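Long-range contact in endo-pectate lyase (Erwinia chrysanthemi, PDB 3B4N), which probably cleaves polygalacturonate and methylated pectins by calcium-dependent elimination at internal bonds of the polysaccharide: residues A[183-195]-A[208-220]. Sequence-based numbering, arbitrary orientation.
With CA (calcium ion), chain C; ZN (zinc ion), chain D.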
loop_
_atom_site.group_PDB
_atom_site.type_symbol
_atom_site.label_atom_id
_atom_site.label_comp_id
_atom_site.label_asym_id
_atom_site.label_seq_id
_atom_site.Cartn_x
_atom_site.Cartn_y
_atom_site.Cartn_z
ATOM N N THR A 183 -6.923 0.337 -9.892
ATOM C CA THR A 183 -5.737 -0.346 -9.416
ATOM C C THR A 183 -4.650 0.692 -9.170
ATOM O O THR A 183 -4.408 1.579 -9.996
ATOM C CB THR A 183 -5.262 -1.411 -10.423
ATOM O OG1 THR A 183 -6.239 -2.459 -10.481
ATOM C CG2 THR A 183 -3.937 -2.007 -9.990
ATOM N N ILE A 184 -4.032 0.595 -7.999
ATOM C CA ILE A 184 -2.963 1.493 -7.577
ATOM C C ILE A 184 -1.781 0.540 -7.455
ATOM O O ILE A 184 -1.643 -0.206 -6.484
ATOM C CB ILE A 184 -3.358 2.173 -6.251
ATOM C CG1 ILE A 184 -4.627 3.009 -6.478
ATOM C CG2 ILE A 184 -2.212 3.016 -5.730
ATOM C CD1 ILE A 184 -5.206 3.631 -5.201
ATOM N N GLU A 185 -0.933 0.577 -8.476
ATOM C CA GLU A 185 0.173 -0.356 -8.626
ATOM C C GLU A 185 1.552 0.263 -8.479
ATOM O O GLU A 185 1.916 1.170 -9.213
ATOM C CB GLU A 185 0.008 -1.010 -10.001
ATOM C CG GLU A 185 0.992 -2.081 -10.372
ATOM C CD GLU A 185 0.603 -2.765 -11.669
ATOM O OE1 GLU A 185 1.310 -3.707 -12.082
ATOM O OE2 GLU A 185 -0.415 -2.363 -12.280
ATOM N N ASN A 186 2.324 -0.259 -7.539
ATOM C CA ASN A 186 3.660 0.249 -7.261
ATOM C C ASN A 186 3.702 1.750 -7.010
ATOM O O ASN A 186 4.364 2.503 -7.725
ATOM C CB ASN A 186 4.644 -0.110 -8.372
ATOM C CG ASN A 186 6.076 0.105 -7.938
ATOM O OD1 ASN A 186 6.413 -0.133 -6.772
ATOM N ND2 ASN A 186 6.927 0.548 -8.858
ATOM N N VAL A 187 2.981 2.175 -5.983
ATOM C CA VAL A 187 2.974 3.575 -5.597
ATOM C C VAL A 187 3.710 3.644 -4.263
ATOM O O VAL A 187 3.598 2.741 -3.431
ATOM C CB VAL A 187 1.536 4.132 -5.460
ATOM C CG1 VAL A 187 1.578 5.520 -4.819
ATOM C CG2 VAL A 187 0.893 4.229 -6.853
ATOM N N ILE A 188 4.497 4.699 -4.089
ATOM C CA ILE A 188 5.263 4.888 -2.865
ATOM C C ILE A 188 4.819 6.183 -2.211
ATOM O O ILE A 188 4.837 7.232 -2.847
ATOM C CB ILE A 188 6.771 4.972 -3.158
ATOM C CG1 ILE A 188 7.255 3.633 -3.721
ATOM C CG2 ILE A 188 7.539 5.356 -1.890
ATOM C CD1 ILE A 188 8.742 3.596 -4.042
ATOM N N TRP A 189 4.381 6.089 -0.959
ATOM C CA TRP A 189 3.959 7.272 -0.198
ATOM C C TRP A 189 5.089 7.539 0.793
ATOM O O TRP A 189 5.312 6.747 1.706
ATOM C CB TRP A 189 2.665 6.991 0.573
ATOM C CG TRP A 189 1.418 6.850 -0.272
ATOM C CD1 TRP A 189 0.454 7.795 -0.473
ATOM C CD2 TRP A 189 0.969 5.670 -0.957
ATOM N NE1 TRP A 189 -0.573 7.280 -1.227
ATOM C CE2 TRP A 189 -0.282 5.977 -1.538
ATOM C CE3 TRP A 189 1.501 4.384 -1.131
ATOM C CZ2 TRP A 189 -1.010 5.042 -2.276
ATOM C CZ3 TRP A 189 0.772 3.452 -1.870
ATOM C CH2 TRP A 189 -0.470 3.789 -2.430
ATOM N N GLU A 190 5.797 8.652 0.625
ATOM C CA GLU A 190 6.924 8.969 1.509
ATOM C C GLU A 190 6.534 9.323 2.952
ATOM O O GLU A 190 7.328 9.144 3.882
ATOM C CB GLU A 190 7.786 10.066 0.872
ATOM C CG GLU A 190 8.570 9.599 -0.375
ATOM C CD GLU A 190 9.658 8.567 -0.069
ATOM O OE1 GLU A 190 10.225 8.597 1.044
ATOM O OE2 GLU A 190 9.970 7.733 -0.950
ATOM N N ASP A 191 5.312 9.814 3.133
ATOM C CA ASP A 191 4.761 10.133 4.451
ATOM C C ASP A 191 3.287 10.409 4.208
ATOM O O ASP A 191 2.909 11.513 3.824
ATOM C CB ASP A 191 5.420 11.374 5.076
ATOM C CG ASP A 191 4.952 11.630 6.515
ATOM O OD1 ASP A 191 3.899 11.097 6.919
ATOM O OD2 ASP A 191 5.635 12.379 7.249
ATOM N N ILE A 192 2.456 9.396 4.419
ATOM C CA ILE A 192 1.026 9.533 4.211
ATOM C C ILE A 192 0.507 10.779 4.912
ATOM O O ILE A 192 0.861 11.028 6.066
ATOM C CB ILE A 192 0.279 8.326 4.792
ATOM C CG1 ILE A 192 0.636 7.060 4.012
ATOM C CG2 ILE A 192 -1.225 8.589 4.769
ATOM C CD1 ILE A 192 0.128 5.793 4.673
ATOM N N CYS A 193 -0.314 11.559 4.217
ATOM C CA CYS A 193 -0.893 12.755 4.810
ATOM C C CYS A 193 -2.230 12.350 5.455
ATOM O O CYS A 193 -2.225 11.725 6.518
ATOM C CB CYS A 193 -1.064 13.841 3.738
ATOM S SG CYS A 193 -1.739 15.405 4.375
ATOM N N GLU A 194 -3.367 12.653 4.833
ATOM C CA GLU A 194 -4.654 12.276 5.434
ATOM C C GLU A 194 -4.804 10.756 5.447
ATOM O O GLU A 194 -5.194 10.151 6.447
ATOM C CB GLU A 194 -5.813 12.898 4.656
ATOM C CG GLU A 194 -5.931 14.409 4.790
ATOM C CD GLU A 194 -6.154 14.866 6.226
ATOM O OE1 GLU A 194 -6.838 14.149 6.989
ATOM O OE2 GLU A 194 -5.659 15.954 6.589
ATOM N N ASP A 195 -4.503 10.155 4.305
ATOM C CA ASP A 195 -4.548 8.710 4.122
ATOM C C ASP A 195 -3.884 8.460 2.781
ATOM O O ASP A 195 -3.586 9.407 2.060
ATOM C CB ASP A 195 -5.998 8.180 4.149
ATOM C CG ASP A 195 -6.981 9.095 3.439
ATOM O OD1 ASP A 195 -7.766 9.777 4.124
ATOM O OD2 ASP A 195 -6.970 9.130 2.200
ATOM N N GLY A 208 1.273 -4.174 -4.572
ATOM C CA GLY A 208 2.594 -3.757 -4.153
ATOM C C GLY A 208 2.531 -2.341 -3.604
ATOM O O GLY A 208 1.494 -1.894 -3.100
ATOM N N GLY A 209 3.659 -1.644 -3.686
ATOM C CA GLY A 209 3.735 -0.287 -3.174
ATOM C C GLY A 209 4.361 -0.280 -1.787
ATOM O O GLY A 209 4.410 -1.309 -1.108
ATOM N N ILE A 210 4.832 0.888 -1.364
ATOM C CA ILE A 210 5.456 1.056 -0.053
ATOM C C ILE A 210 4.845 2.317 0.541
ATOM O O ILE A 210 4.904 3.369 -0.086
ATOM C CB ILE A 210 6.986 1.263 -0.174
ATOM C CG1 ILE A 210 7.641 0.067 -0.880
ATOM C CG2 ILE A 210 7.586 1.463 1.211
ATOM C CD1 ILE A 210 7.683 -1.200 -0.073
ATOM N N ALA A 211 4.242 2.213 1.723
ATOM C CA ALA A 211 3.632 3.379 2.349
ATOM C C ALA A 211 4.241 3.654 3.717
ATOM O O ALA A 211 4.134 2.852 4.638
ATOM C CB ALA A 211 2.123 3.183 2.474
ATOM N N HIS A 212 4.864 4.815 3.836
ATOM C CA HIS A 212 5.495 5.211 5.072
ATOM C C HIS A 212 4.634 6.191 5.852
ATOM O O HIS A 212 3.902 6.989 5.279
ATOM C CB HIS A 212 6.839 5.882 4.765
ATOM C CG HIS A 212 7.640 6.224 5.983
ATOM N ND1 HIS A 212 8.225 5.263 6.778
ATOM C CD2 HIS A 212 7.950 7.418 6.543
ATOM C CE1 HIS A 212 8.866 5.849 7.773
ATOM N NE2 HIS A 212 8.715 7.155 7.654
ATOM N N ASN A 213 4.684 6.087 7.170
ATOM C CA ASN A 213 4.014 7.073 8.000
ATOM C C ASN A 213 4.883 7.184 9.237
ATOM O O ASN A 213 5.679 6.297 9.520
ATOM C CB ASN A 213 2.571 6.699 8.355
ATOM C CG ASN A 213 1.694 7.941 8.494
ATOM O OD1 ASN A 213 2.209 9.058 8.582
ATOM N ND2 ASN A 213 0.377 7.759 8.518
ATOM N N ALA A 214 4.760 8.282 9.964
ATOM C CA ALA A 214 5.601 8.446 11.138
ATOM C C ALA A 214 4.917 9.228 12.229
ATOM O O ALA A 214 4.104 10.111 11.963
ATOM C CB ALA A 214 6.897 9.143 10.749
ATOM N N LYS A 215 5.248 8.890 13.468
ATOM C CA LYS A 215 4.694 9.616 14.590
ATOM C C LYS A 215 5.312 11.005 14.479
ATOM O O LYS A 215 6.510 11.141 14.208
ATOM C CB LYS A 215 5.094 8.947 15.908
ATOM C CG LYS A 215 4.720 9.744 17.153
ATOM C CD LYS A 215 4.878 8.913 18.420
ATOM C CE LYS A 215 3.684 7.982 18.644
ATOM N NZ LYS A 215 3.446 7.022 17.526
ATOM N N ASP A 216 4.481 12.026 14.655
ATOM C CA ASP A 216 4.918 13.414 14.578
ATOM C C ASP A 216 5.259 13.834 13.143
ATOM O O ASP A 216 5.887 14.863 12.924
ATOM C CB ASP A 216 6.120 13.630 15.511
ATOM C CG ASP A 216 6.431 15.093 15.741
ATOM O OD1 ASP A 216 5.483 15.904 15.758
ATOM O OD2 ASP A 216 7.621 15.433 15.929
ATOM N N GLY A 217 4.833 13.037 12.163
ATOM C CA GLY A 217 5.098 13.374 10.772
ATOM C C GLY A 217 4.032 14.271 10.158
ATOM O O GLY A 217 3.193 14.836 10.862
ATOM N N TYR A 218 4.054 14.409 8.834
ATOM C CA TYR A 218 3.073 15.250 8.156
ATOM C C TYR A 218 1.681 14.664 8.289
ATOM O O TYR A 218 1.495 13.462 8.101
ATOM C CB TYR A 218 3.400 15.398 6.669
ATOM C CG TYR A 218 4.591 16.271 6.390
ATOM C CD1 TYR A 218 5.876 15.736 6.349
ATOM C CD2 TYR A 218 4.434 17.636 6.160
ATOM C CE1 TYR A 218 6.981 16.542 6.079
ATOM C CE2 TYR A 218 5.529 18.448 5.893
ATOM C CZ TYR A 218 6.797 17.893 5.851
ATOM O OH TYR A 218 7.880 18.691 5.561
ATOM N N GLY A 219 0.707 15.511 8.603
ATOM C CA GLY A 219 -0.656 15.044 8.753
ATOM C C GLY A 219 -1.036 14.682 10.176
ATOM O O GLY A 219 -2.178 14.311 10.434
ATOM N N GLY A 220 -0.083 14.776 11.098
ATOM C CA GLY A 220 -0.370 14.463 12.489
ATOM C C GLY A 220 -0.191 13.001 12.850
ATOM O O GLY A 220 0.521 12.266 12.170
HETATM CA CA CA C . 1.868 11.290 8.100
HETATM ZN ZN ZN D . -8.748 10.922 2.922
HETATM O O HOH W 1 0.783 0.411 -4.733
HETATM O O HOH W 2 5.427 -2.456 -5.657
HETATM O O HOH W 3 -0.497 10.966 8.548
HETATM O O HOH W 4 -10.162 10.105 2.072
HETATM O O HOH W 5 2.280 11.585 10.427
HETATM O O HOH W 6 -9.734 12.113 4.119
#
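Asp191 reaches across to the turn at Gly217-Tyr218 and shares a calcium ion with it. Its CB leaves the backbone away from 208-220, but with CG trans to the backbone N (chi1 -174°) the carboxylate swings back, CG coming to 3.7 Å from Tyr218 N, and its two oxygens divide the work. OD1 binds the calcium at 2.4 Å; OD2 accepts the backbone N-H of Tyr218, N to OD2 3.0 Å, from above the carboxylate plane, and also lies at the edge of the tyrosine ring, whose CD1 is 3.5 Å from OD2. Ile192 O, Asn213 OD1, Tyr218 O and two waters complete six ligands, so the metal draws together oxygens that would otherwise probably repel, such as Asp191 OD1 and Asn213 OD1 at 3.1 Å. Asn213 OD1 is further gripped by the N-H of Ala214.

Before the site, strands 187-189 and 210-213 run parallel, their directions 7° apart, joined by hydrogen bonds Ile210 N to Val187 O, Trp189 N to Ile210 O and His212 N to Trp189 O; Ile192 N to His212 O carries the pairing into the loop. On one face Trp189 CE3 rests 3.9 Å from Ala211 CB, which also meets Ile192 CD1 at 4.0 Å; Val187 CG1 packs over one indole face, displaced toward its rim. His212 turns its CD2 edge to Glu190 O, while its ND1 is hydrogen-bonded to Thr244 OG1.

These are successive rungs of the right-handed parallel beta-helix: strand 241-244 follows beyond 210-213, packing Phe241 on Trp189 and Ala211, and strand 22-29 lies against Ile188 on the other face.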